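Side-chain contacts in SspB protein (Streptomyces clavuligerus, PDB 6JUF), which probably acts as a metal-dependent DNA nuclease in a phosphorothioation-sensing bacterial defence system against phages: residues P87-R92 with E331-R336; A128-V133 with A170-C175; V48-G53 with Y58-W63. All blocks are in the same frame, centred on the assembly; numbering follows the deposited sequence.

Overall arrangement
All three contacts are buried and within one chain, but their surroundings differ. Contact 1 brings helix 330-336, late in the chain, against the start of helix 89-95, and one side of it opens to solvent. Contacts 2 and 3 touch each other: the ring of Trp-63 meets both Trp-131 and Cys-175. Contact 1 lies apart, with its nearest atoms about 14 Å from contact 2 and about 9 Å from contact 3. In contacts 1 and 2 every touching residue is buried. Contact 1 rests on one tryptophan and its N-H. Contact 2 pairs a carboxylate with a hydroxyl beside a ring. Contact 3 gathers apolar side chains around one sulfur, with Val-52 partly exposed.

Contact 1 of 3, residues P87-R92 with E331-R336; sequences PTWEAR and EDWARR
Trp-333 lays one face of its indole on Trp-89 and Arg-92 and turns its NE1 edge to Pro-87. NE1 gives a hydrogen bond of 2.9 Å to Pro-87 O. The oxygen lies near the indole plane, whereas the N-H comes in above the carbonyl plane, 44° out of it. Pro-87 CG packs 3.7 Å from Trp-333 CZ2. Trp-89 CA sits over the five-membered ring, and Arg-92 CB lies over the six-membered ring, 3.8 Å from its centroid. Both are CH-pi contacts. Arg-92 bends at chi2 (64°), which lays its CD 3.6 Å from Trp-333 CZ3. The Trp-89 ring turns its edge toward the face of the Trp-333 indole, offset, planes at 80°.

This is a helix start docked on a late helix of the DUF4007 protein. Thr-88 is the N-cap of helix 89-95. Its OG1 accepts from Ala-91 N and also bonds to Lys-68 O. The indole N-H thus grips the carbonyl where strand 83-87 gives way to that helix.

Toward the surface the packing gives way to water. The exposed Arg-336 has Trp-333 CE3 over one face of its guanidinium. One water accepts from its NH1 and from Arg-92 NE, and may ease the proximity of these like charges. Arg-92 NH2 forms a salt bridge with Asp-98.

Contact 2 of 3, residues A128-V133 with A170-C175; sequences APSWYV and AKDVDC
Ser-130 and Asp-172 bring the two backbones closest, as the short helical segments 129-133 and 170-175 cross at -68° with their axes 9.8 Å apart. This is steep helix-helix packing within the DUF4007 region, and it joins the first turn of helix 129-137 to the middle of helix 166-180. All four side chains that touch are buried.

The polar half is built on the carboxylate of Asp-172. Ser-130 OG donates to Asp-172 OD2 at 2.7 Å, meeting the anti lone pair of that oxygen. A water donates to the same OD2. That water also accepts from Ser-130 N, an amide in the first turn of its helix. The hydroxyl and the amide of one serine therefore both serve one carboxylate oxygen, the second through water. The other oxygen, OD1, is held by His-17 NE2 and Ala-15 N. Both ends of the group are thus occupied, which should fix its rotation. The segment just before Glu-18, which binds magnesium in another structure of this protein, is tied to helix 166-180 in this way.

The apolar half belongs to Trp-131. Its CG lies anti to the carbonyl carbon (chi1 -83°), and the far rim of the ring reaches helix 166-180. CZ3 passes 4.0 Å from Asp-172 OD1, with ring and carboxylate planes 61° apart. The His-17 ring also meets this indole, while Ile-176 and Met-179 add contacts from helix 166-180. Cys-175 completes the contact. Its CB lies 3.7 Å from Trp-131 CH2, and its SG makes a Cys sulfur-aromatic contact at the ring edge, in plane, 3.8 Å from Trp-131 CH2.

Contact 3 of 3, residues V48-G53 with Y58-W63; sequences VQLGVG and YAMRYW
Leu-50 and Val-52 meet Met-60 with aliphatic atoms and sulfur, while the flat groups of helix 57-66 lie against one another. The Tyr-58 ring carries Arg-61 CD above one face, offset toward the rim. Tyr-58 OH in turn lies over the centre of one face of the Arg-61 guanidinium, whose NE forms a salt bridge with Glu-72. The Trp-63 ring has Tyr-62 CE2 over one face.

Met-60 reaches the other way. Its CG is anti to the backbone N (chi1 -180°) and the chain stays extended, which carries SD across to segment 48-53. Leu-50 gives CB, CD1 and CD2 to this sulfur, the closest being CB at 3.8 Å. Val-52 CG1 touches Met-60 SD at 3.9 Å. The methyl CE lies 4.0 Å from Leu-50 O, a carbonyl bonded to Lys-29 NZ.

Leu-50 and Val-52 sit on either side of Gly-51, the C-prime residue of the Schellman motif that ends helix 46-50. Gly-51 has positive phi, and both neighbouring side chains start out toward Met-60.

The chemistry is dispersion between sulfur and methyl or methylene groups. Such contacts have little directional preference, so fit of shape, rather than polar bonding, probably governs how these two segments meet.

Contact 1 of 3, residues P87-R92 with E331-R336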
loop_
_atom_site.group_PDB
_atom_site.type_symbol
_atom_site.label_atom_id
_atom_site.label_comp_id
_atom_site.label_asym_id
_atom_site.label_seq_id
_atom_site.Cartn_x
_atom_site.Cartn_y
_atom_site.Cartn_z
ATOM N N PRO B 87 15.517 -13.726 10.946
ATOM C CA PRO B 87 15.282 -12.296 10.819
ATOM C C PRO B 87 16.542 -11.439 11.133
ATOM O O PRO B 87 17.264 -11.725 12.090
ATOM C CB PRO B 87 14.166 -12.016 11.875
ATOM C CG PRO B 87 14.455 -13.009 12.982
ATOM C CD PRO B 87 14.975 -14.255 12.239
ATOM N N THR B 88 16.796 -10.396 10.310
ATOM C CA THR B 88 17.943 -9.556 10.521
ATOM C C THR B 88 17.611 -8.527 11.571
ATOM O O THR B 88 16.397 -8.262 11.832
ATOM C CB THR B 88 18.312 -8.845 9.219
ATOM O OG1 THR B 88 17.171 -8.064 8.807
ATOM C CG2 THR B 88 18.642 -9.825 8.125
ATOM N N TRP B 89 18.599 -7.892 12.139
ATOM C CA TRP B 89 18.361 -6.813 13.092
ATOM C C TRP B 89 17.615 -5.704 12.405
ATOM O O TRP B 89 16.786 -5.040 13.043
ATOM C CB TRP B 89 19.707 -6.374 13.656
ATOM C CG TRP B 89 19.576 -5.187 14.608
ATOM C CD1 TRP B 89 19.436 -5.227 15.993
ATOM C CD2 TRP B 89 19.562 -3.750 14.271
ATOM N NE1 TRP B 89 19.396 -3.958 16.520
ATOM C CE2 TRP B 89 19.415 -3.029 15.530
ATOM C CE3 TRP B 89 19.618 -3.040 13.081
ATOM C CZ2 TRP B 89 19.427 -1.627 15.595
ATOM C CZ3 TRP B 89 19.571 -1.656 13.132
ATOM C CH2 TRP B 89 19.490 -0.960 14.361
ATOM N N GLU B 90 17.871 -5.470 11.098
ATOM C CA GLU B 90 17.128 -4.436 10.403
ATOM C C GLU B 90 15.623 -4.692 10.359
ATOM O O GLU B 90 14.792 -3.757 10.426
ATOM C CB GLU B 90 17.701 -4.182 8.945
ATOM C CG GLU B 90 19.035 -3.456 8.938
ATOM C CD GLU B 90 20.237 -4.285 9.349
ATOM O OE1 GLU B 90 20.128 -5.577 9.448
ATOM O OE2 GLU B 90 21.280 -3.687 9.536
ATOM N N ALA B 91 15.225 -5.959 10.193
ATOM C CA ALA B 91 13.819 -6.300 10.203
ATOM C C ALA B 91 13.252 -6.058 11.618
ATOM O O ALA B 91 12.144 -5.504 11.742
ATOM C CB ALA B 91 13.593 -7.760 9.809
ATOM N N ARG B 92 13.986 -6.397 12.674
ATOM C CA ARG B 92 13.530 -6.079 14.037
ATOM C C ARG B 92 13.355 -4.542 14.178
ATOM O O ARG B 92 12.395 -4.129 14.819
ATOM C CB ARG B 92 14.550 -6.580 15.070
ATOM C CG ARG B 92 14.354 -6.112 16.501
ATOM C CD ARG B 92 13.041 -6.646 17.064
ATOM N NE ARG B 92 12.747 -6.195 18.444
ATOM C CZ ARG B 92 12.108 -5.068 18.753
ATOM N NH1 ARG B 92 11.753 -4.168 17.810
ATOM N NH2 ARG B 92 11.871 -4.786 20.042
ATOM N N GLU B 331 24.187 -6.590 18.987
ATOM C CA GLU B 331 24.925 -7.650 19.674
ATOM C C GLU B 331 23.943 -8.597 20.348
ATOM O O GLU B 331 24.147 -9.806 20.385
ATOM C CB GLU B 331 25.867 -7.023 20.739
ATOM C CG GLU B 331 27.079 -6.211 20.254
ATOM C CD GLU B 331 26.770 -4.914 19.467
ATOM O OE1 GLU B 331 27.653 -4.505 18.654
ATOM O OE2 GLU B 331 25.677 -4.264 19.613
ATOM N N ASP B 332 22.903 -8.039 20.954
ATOM C CA ASP B 332 21.848 -8.779 21.609
ATOM C C ASP B 332 21.146 -9.648 20.604
ATOM O O ASP B 332 20.898 -10.841 20.840
ATOM C CB ASP B 332 20.766 -7.867 22.157
ATOM C CG ASP B 332 21.196 -7.029 23.344
ATOM O OD1 ASP B 332 22.094 -7.406 24.117
ATOM O OD2 ASP B 332 20.532 -5.952 23.508
ATOM N N TRP B 333 20.843 -9.040 19.455
ATOM C CA TRP B 333 20.218 -9.798 18.372
ATOM C C TRP B 333 21.096 -10.909 17.808
ATOM O O TRP B 333 20.557 -12.024 17.509
ATOM C CB TRP B 333 19.802 -8.781 17.293
ATOM C CG TRP B 333 18.801 -9.304 16.311
ATOM C CD1 TRP B 333 19.016 -9.720 15.009
ATOM C CD2 TRP B 333 17.378 -9.456 16.548
ATOM N NE1 TRP B 333 17.818 -10.153 14.430
ATOM C CE2 TRP B 333 16.793 -10.013 15.319
ATOM C CE3 TRP B 333 16.543 -9.222 17.659
ATOM C CZ2 TRP B 333 15.433 -10.288 15.223
ATOM C CZ3 TRP B 333 15.181 -9.518 17.574
ATOM C CH2 TRP B 333 14.614 -10.048 16.377
ATOM N N ALA B 334 22.389 -10.658 17.658
ATOM C CA ALA B 334 23.349 -11.629 17.178
ATOM C C ALA B 334 23.400 -12.851 18.094
ATOM O O ALA B 334 23.503 -13.966 17.628
ATOM C CB ALA B 334 24.709 -10.956 17.038
ATOM N N ARG B 335 23.314 -12.635 19.393
ATOM C CA ARG B 335 23.373 -13.731 20.370
ATOM C C ARG B 335 22.102 -14.559 20.261
ATOM O O ARG B 335 22.119 -15.799 20.347
ATOM C CB ARG B 335 23.512 -13.149 21.779
ATOM C CG ARG B 335 24.941 -12.712 22.112
ATOM C CD ARG B 335 25.170 -12.587 23.611
ATOM N NE ARG B 335 24.325 -11.532 24.149
ATOM C CZ ARG B 335 24.669 -10.249 24.210
ATOM N NH1 ARG B 335 25.868 -9.829 23.800
ATOM N NH2 ARG B 335 23.814 -9.387 24.708
ATOM N N ARG B 336 20.964 -13.891 20.049
ATOM C CA ARG B 336 19.725 -14.605 19.783
ATOM C C ARG B 336 19.726 -15.376 18.450
ATOM O O ARG B 336 19.287 -16.546 18.446
ATOM C CB ARG B 336 18.495 -13.711 19.879
ATOM C CG ARG B 336 17.155 -14.410 19.930
ATOM C CD ARG B 336 15.986 -13.451 20.365
ATOM N NE ARG B 336 16.515 -12.316 21.155
ATOM C CZ ARG B 336 15.967 -11.102 21.300
ATOM N NH1 ARG B 336 14.770 -10.809 20.777
ATOM N NH2 ARG B 336 16.611 -10.175 22.011
HETATM O O HOH W 1 13.293 -8.013 20.735
#

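Contact 2 of 3, residues A128-V133 with A170-C175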
loop_
_atom_site.group_PDB
_atom_site.type_symbol
_atom_site.label_atom_id
_atom_site.label_comp_id
_atom_site.label_asym_id
_atom_site.label_seq_id
_atom_site.Cartn_x
_atom_site.Cartn_y
_atom_site.Cartn_z
ATOM N N ALA B 128 19.040 -9.148 -6.144
ATOM C CA ALA B 128 18.237 -8.709 -7.305
ATOM C C ALA B 128 19.073 -8.183 -8.463
ATOM O O ALA B 128 19.050 -6.972 -8.749
ATOM C CB ALA B 128 17.161 -7.684 -6.858
ATOM N N PRO B 129 19.857 -9.066 -9.105
ATOM C CA PRO B 129 20.775 -8.539 -10.156
ATOM C C PRO B 129 20.078 -7.737 -11.241
ATOM O O PRO B 129 20.639 -6.777 -11.761
ATOM C CB PRO B 129 21.465 -9.809 -10.690
ATOM C CG PRO B 129 20.605 -10.987 -10.160
ATOM C CD PRO B 129 20.096 -10.503 -8.810
ATOM N N SER B 130 18.887 -8.169 -11.634
ATOM C CA SER B 130 18.151 -7.469 -12.718
ATOM C C SER B 130 17.824 -6.049 -12.328
ATOM O O SER B 130 17.933 -5.110 -13.148
ATOM C CB SER B 130 16.910 -8.226 -13.189
ATOM O OG SER B 130 17.312 -9.383 -13.898
ATOM N N TRP B 131 17.415 -5.893 -11.073
ATOM C CA TRP B 131 17.182 -4.524 -10.538
ATOM C C TRP B 131 18.444 -3.705 -10.495
ATOM O O TRP B 131 18.436 -2.505 -10.840
ATOM C CB TRP B 131 16.646 -4.619 -9.099
ATOM C CG TRP B 131 15.132 -4.854 -9.009
ATOM C CD1 TRP B 131 14.212 -3.954 -8.534
ATOM C CD2 TRP B 131 14.379 -6.088 -9.296
ATOM N NE1 TRP B 131 12.937 -4.510 -8.496
ATOM C CE2 TRP B 131 12.986 -5.802 -8.980
ATOM C CE3 TRP B 131 14.718 -7.381 -9.763
ATOM C CZ2 TRP B 131 11.976 -6.759 -9.148
ATOM C CZ3 TRP B 131 13.708 -8.319 -9.952
ATOM C CH2 TRP B 131 12.365 -8.026 -9.678
ATOM N N TYR B 132 19.525 -4.318 -10.034
ATOM C CA TYR B 132 20.839 -3.643 -10.016
ATOM C C TYR B 132 21.258 -3.172 -11.439
ATOM O O TYR B 132 21.639 -2.030 -11.622
ATOM C CB TYR B 132 21.932 -4.526 -9.354
ATOM C CG TYR B 132 23.180 -3.701 -9.148
ATOM C CD1 TYR B 132 24.154 -3.594 -10.157
ATOM C CD2 TYR B 132 23.413 -3.060 -7.922
ATOM C CE1 TYR B 132 25.297 -2.827 -9.952
ATOM C CE2 TYR B 132 24.545 -2.267 -7.730
ATOM C CZ TYR B 132 25.453 -2.144 -8.748
ATOM O OH TYR B 132 26.565 -1.388 -8.551
ATOM N N VAL B 133 21.126 -4.018 -12.459
ATOM C CA VAL B 133 21.423 -3.568 -13.840
ATOM C C VAL B 133 20.503 -2.396 -14.203
ATOM O O VAL B 133 20.956 -1.377 -14.713
ATOM C CB VAL B 133 21.218 -4.715 -14.872
ATOM C CG1 VAL B 133 21.455 -4.151 -16.308
ATOM C CG2 VAL B 133 22.213 -5.843 -14.598
ATOM N N ALA B 170 13.534 -11.930 -18.601
ATOM C CA ALA B 170 12.295 -11.234 -19.054
ATOM C C ALA B 170 11.259 -11.216 -17.928
ATOM O O ALA B 170 10.504 -10.249 -17.809
ATOM C CB ALA B 170 11.682 -11.937 -20.279
ATOM N N LYS B 171 11.208 -12.275 -17.114
ATOM C CA LYS B 171 10.270 -12.304 -15.977
ATOM C C LYS B 171 10.715 -11.268 -14.914
ATOM O O LYS B 171 9.810 -10.608 -14.294
ATOM C CB LYS B 171 10.241 -13.713 -15.377
ATOM C CG LYS B 171 9.439 -14.681 -16.255
ATOM C CD LYS B 171 9.720 -16.122 -15.872
ATOM C CE LYS B 171 8.944 -17.065 -16.792
ATOM N NZ LYS B 171 9.430 -18.448 -16.672
ATOM N N ASP B 172 12.031 -11.091 -14.716
ATOM C CA ASP B 172 12.514 -10.015 -13.797
ATOM C C ASP B 172 12.054 -8.652 -14.328
ATOM O O ASP B 172 11.619 -7.783 -13.553
ATOM C CB ASP B 172 14.038 -9.999 -13.668
ATOM C CG ASP B 172 14.574 -11.081 -12.778
ATOM O OD1 ASP B 172 13.769 -11.725 -12.060
ATOM O OD2 ASP B 172 15.805 -11.262 -12.781
ATOM N N VAL B 173 12.156 -8.444 -15.631
ATOM C CA VAL B 173 11.787 -7.148 -16.191
ATOM C C VAL B 173 10.334 -6.897 -16.034
ATOM O O VAL B 173 9.910 -5.787 -15.701
ATOM C CB VAL B 173 12.269 -7.044 -17.650
ATOM C CG1 VAL B 173 11.724 -5.808 -18.338
ATOM C CG2 VAL B 173 13.791 -6.971 -17.662
ATOM N N ASP B 174 9.532 -7.923 -16.266
ATOM C CA ASP B 174 8.081 -7.848 -15.963
ATOM C C ASP B 174 7.802 -7.491 -14.514
ATOM O O ASP B 174 6.965 -6.620 -14.222
ATOM C CB ASP B 174 7.373 -9.170 -16.273
ATOM C CG ASP B 174 7.159 -9.370 -17.753
ATOM O OD1 ASP B 174 7.244 -8.383 -18.514
ATOM O OD2 ASP B 174 6.913 -10.502 -18.182
ATOM N N CYS B 175 8.534 -8.098 -13.597
ATOM C CA CYS B 175 8.350 -7.839 -12.149
ATOM C C CYS B 175 8.774 -6.430 -11.776
ATOM O O CYS B 175 8.106 -5.764 -10.958
ATOM C CB CYS B 175 9.175 -8.843 -11.353
ATOM S SG CYS B 175 8.645 -8.826 -9.588
HETATM O O HOH W 2 17.147 -10.651 -10.579
#

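Contact 3 of 3, residues V48-G53 with Y58-W63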
loop_
_atom_site.group_PDB
_atom_site.type_symbol
_atom_site.label_atom_id
_atom_site.label_comp_id
_atom_site.label_asym_id
_atom_site.label_seq_id
_atom_site.Cartn_x
_atom_site.Cartn_y
_atom_site.Cartn_z
ATOM N N VAL B 48 -0.687 -22.536 4.865
ATOM C CA VAL B 48 -1.662 -22.131 5.849
ATOM C C VAL B 48 -1.057 -21.210 6.893
ATOM O O VAL B 48 -1.711 -20.256 7.293
ATOM C CB VAL B 48 -2.308 -23.396 6.494
ATOM C CG1 VAL B 48 -3.029 -23.061 7.793
ATOM C CG2 VAL B 48 -3.270 -23.985 5.464
ATOM N N GLN B 49 0.160 -21.492 7.342
ATOM C CA GLN B 49 0.755 -20.762 8.457
ATOM C C GLN B 49 1.130 -19.364 7.996
ATOM O O GLN B 49 0.984 -18.417 8.762
ATOM C CB GLN B 49 1.848 -21.582 9.138
ATOM C CG GLN B 49 1.122 -22.676 9.905
ATOM C CD GLN B 49 1.974 -23.765 10.510
ATOM O OE1 GLN B 49 3.153 -23.863 10.236
ATOM N NE2 GLN B 49 1.357 -24.610 11.311
ATOM N N LEU B 50 1.616 -19.241 6.766
ATOM C CA LEU B 50 2.050 -17.944 6.221
ATOM C C LEU B 50 0.839 -17.224 5.607
ATOM O O LEU B 50 0.909 -16.039 5.254
ATOM C CB LEU B 50 3.138 -18.108 5.134
ATOM C CG LEU B 50 4.461 -18.768 5.539
ATOM C CD1 LEU B 50 5.216 -19.262 4.319
ATOM C CD2 LEU B 50 5.279 -17.844 6.391
ATOM N N GLY B 51 -0.252 -17.941 5.422
ATOM C CA GLY B 51 -1.437 -17.424 4.772
ATOM C C GLY B 51 -1.228 -17.035 3.328
ATOM O O GLY B 51 -1.714 -15.985 2.892
ATOM N N VAL B 52 -0.527 -17.869 2.592
ATOM C CA VAL B 52 -0.293 -17.672 1.154
ATOM C C VAL B 52 -0.562 -18.987 0.416
ATOM O O VAL B 52 -0.620 -20.084 1.010
ATOM C CB VAL B 52 1.166 -17.156 0.877
ATOM C CG1 VAL B 52 1.425 -15.898 1.720
ATOM C CG2 VAL B 52 2.239 -18.201 1.252
ATOM N N GLY B 53 -0.723 -18.861 -0.898
ATOM C CA GLY B 53 -0.853 -20.020 -1.762
ATOM C C GLY B 53 0.445 -20.822 -1.854
ATOM O O GLY B 53 1.517 -20.308 -1.671
ATOM N N TYR B 58 7.728 -19.590 -1.930
ATOM C CA TYR B 58 9.082 -19.237 -2.289
ATOM C C TYR B 58 9.258 -17.738 -2.581
ATOM O O TYR B 58 10.226 -17.131 -2.150
ATOM C CB TYR B 58 9.609 -20.106 -3.442
ATOM C CG TYR B 58 11.081 -20.162 -3.341
ATOM C CD1 TYR B 58 11.654 -21.210 -2.665
ATOM C CD2 TYR B 58 11.904 -19.145 -3.891
ATOM C CE1 TYR B 58 12.977 -21.287 -2.502
ATOM C CE2 TYR B 58 13.297 -19.218 -3.725
ATOM C CZ TYR B 58 13.791 -20.311 -3.026
ATOM O OH TYR B 58 15.147 -20.456 -2.889
ATOM N N ALA B 59 8.306 -17.173 -3.311
ATOM C CA ALA B 59 8.364 -15.729 -3.604
ATOM C C ALA B 59 8.391 -14.924 -2.301
ATOM O O ALA B 59 9.141 -13.973 -2.159
ATOM C CB ALA B 59 7.201 -15.315 -4.492
ATOM N N MET B 60 7.577 -15.329 -1.335
ATOM C CA MET B 60 7.556 -14.641 -0.028
ATOM C C MET B 60 8.926 -14.749 0.690
ATOM O O MET B 60 9.448 -13.755 1.200
ATOM C CB MET B 60 6.443 -15.242 0.834
ATOM C CG MET B 60 6.298 -14.616 2.223
ATOM S SD MET B 60 5.066 -15.528 3.142
ATOM C CE MET B 60 4.398 -14.281 4.233
ATOM N N ARG B 61 9.497 -15.965 0.687
ATOM C CA ARG B 61 10.826 -16.209 1.230
ATOM C C ARG B 61 11.884 -15.338 0.531
ATOM O O ARG B 61 12.722 -14.687 1.203
ATOM C CB ARG B 61 11.120 -17.703 1.044
ATOM C CG ARG B 61 12.539 -18.169 1.467
ATOM C CD ARG B 61 12.703 -19.637 1.073
ATOM N NE ARG B 61 14.040 -20.087 1.335
ATOM C CZ ARG B 61 14.395 -21.370 1.247
ATOM N NH1 ARG B 61 13.453 -22.279 0.922
ATOM N NH2 ARG B 61 15.653 -21.726 1.483
ATOM N N TYR B 62 11.833 -15.318 -0.816
ATOM C CA TYR B 62 12.755 -14.567 -1.645
ATOM C C TYR B 62 12.737 -13.068 -1.269
ATOM O O TYR B 62 13.758 -12.444 -1.081
ATOM C CB TYR B 62 12.448 -14.790 -3.149
ATOM C CG TYR B 62 13.232 -13.796 -3.982
ATOM C CD1 TYR B 62 14.571 -14.021 -4.333
ATOM C CD2 TYR B 62 12.608 -12.580 -4.381
ATOM C CE1 TYR B 62 15.287 -13.052 -5.027
ATOM C CE2 TYR B 62 13.336 -11.624 -5.109
ATOM C CZ TYR B 62 14.689 -11.887 -5.411
ATOM O OH TYR B 62 15.412 -10.931 -6.083
ATOM N N TRP B 63 11.533 -12.524 -1.153
ATOM C CA TRP B 63 11.390 -11.075 -0.934
ATOM C C TRP B 63 11.968 -10.717 0.418
ATOM O O TRP B 63 12.606 -9.672 0.573
ATOM C CB TRP B 63 9.975 -10.544 -1.127
ATOM C CG TRP B 63 9.629 -10.406 -2.560
ATOM C CD1 TRP B 63 8.579 -10.999 -3.245
ATOM C CD2 TRP B 63 10.334 -9.562 -3.544
ATOM N NE1 TRP B 63 8.602 -10.612 -4.603
ATOM C CE2 TRP B 63 9.628 -9.741 -4.826
ATOM C CE3 TRP B 63 11.426 -8.670 -3.479
ATOM C CZ2 TRP B 63 10.046 -9.092 -5.996
ATOM C CZ3 TRP B 63 11.824 -8.022 -4.672
ATOM C CH2 TRP B 63 11.151 -8.233 -5.881
#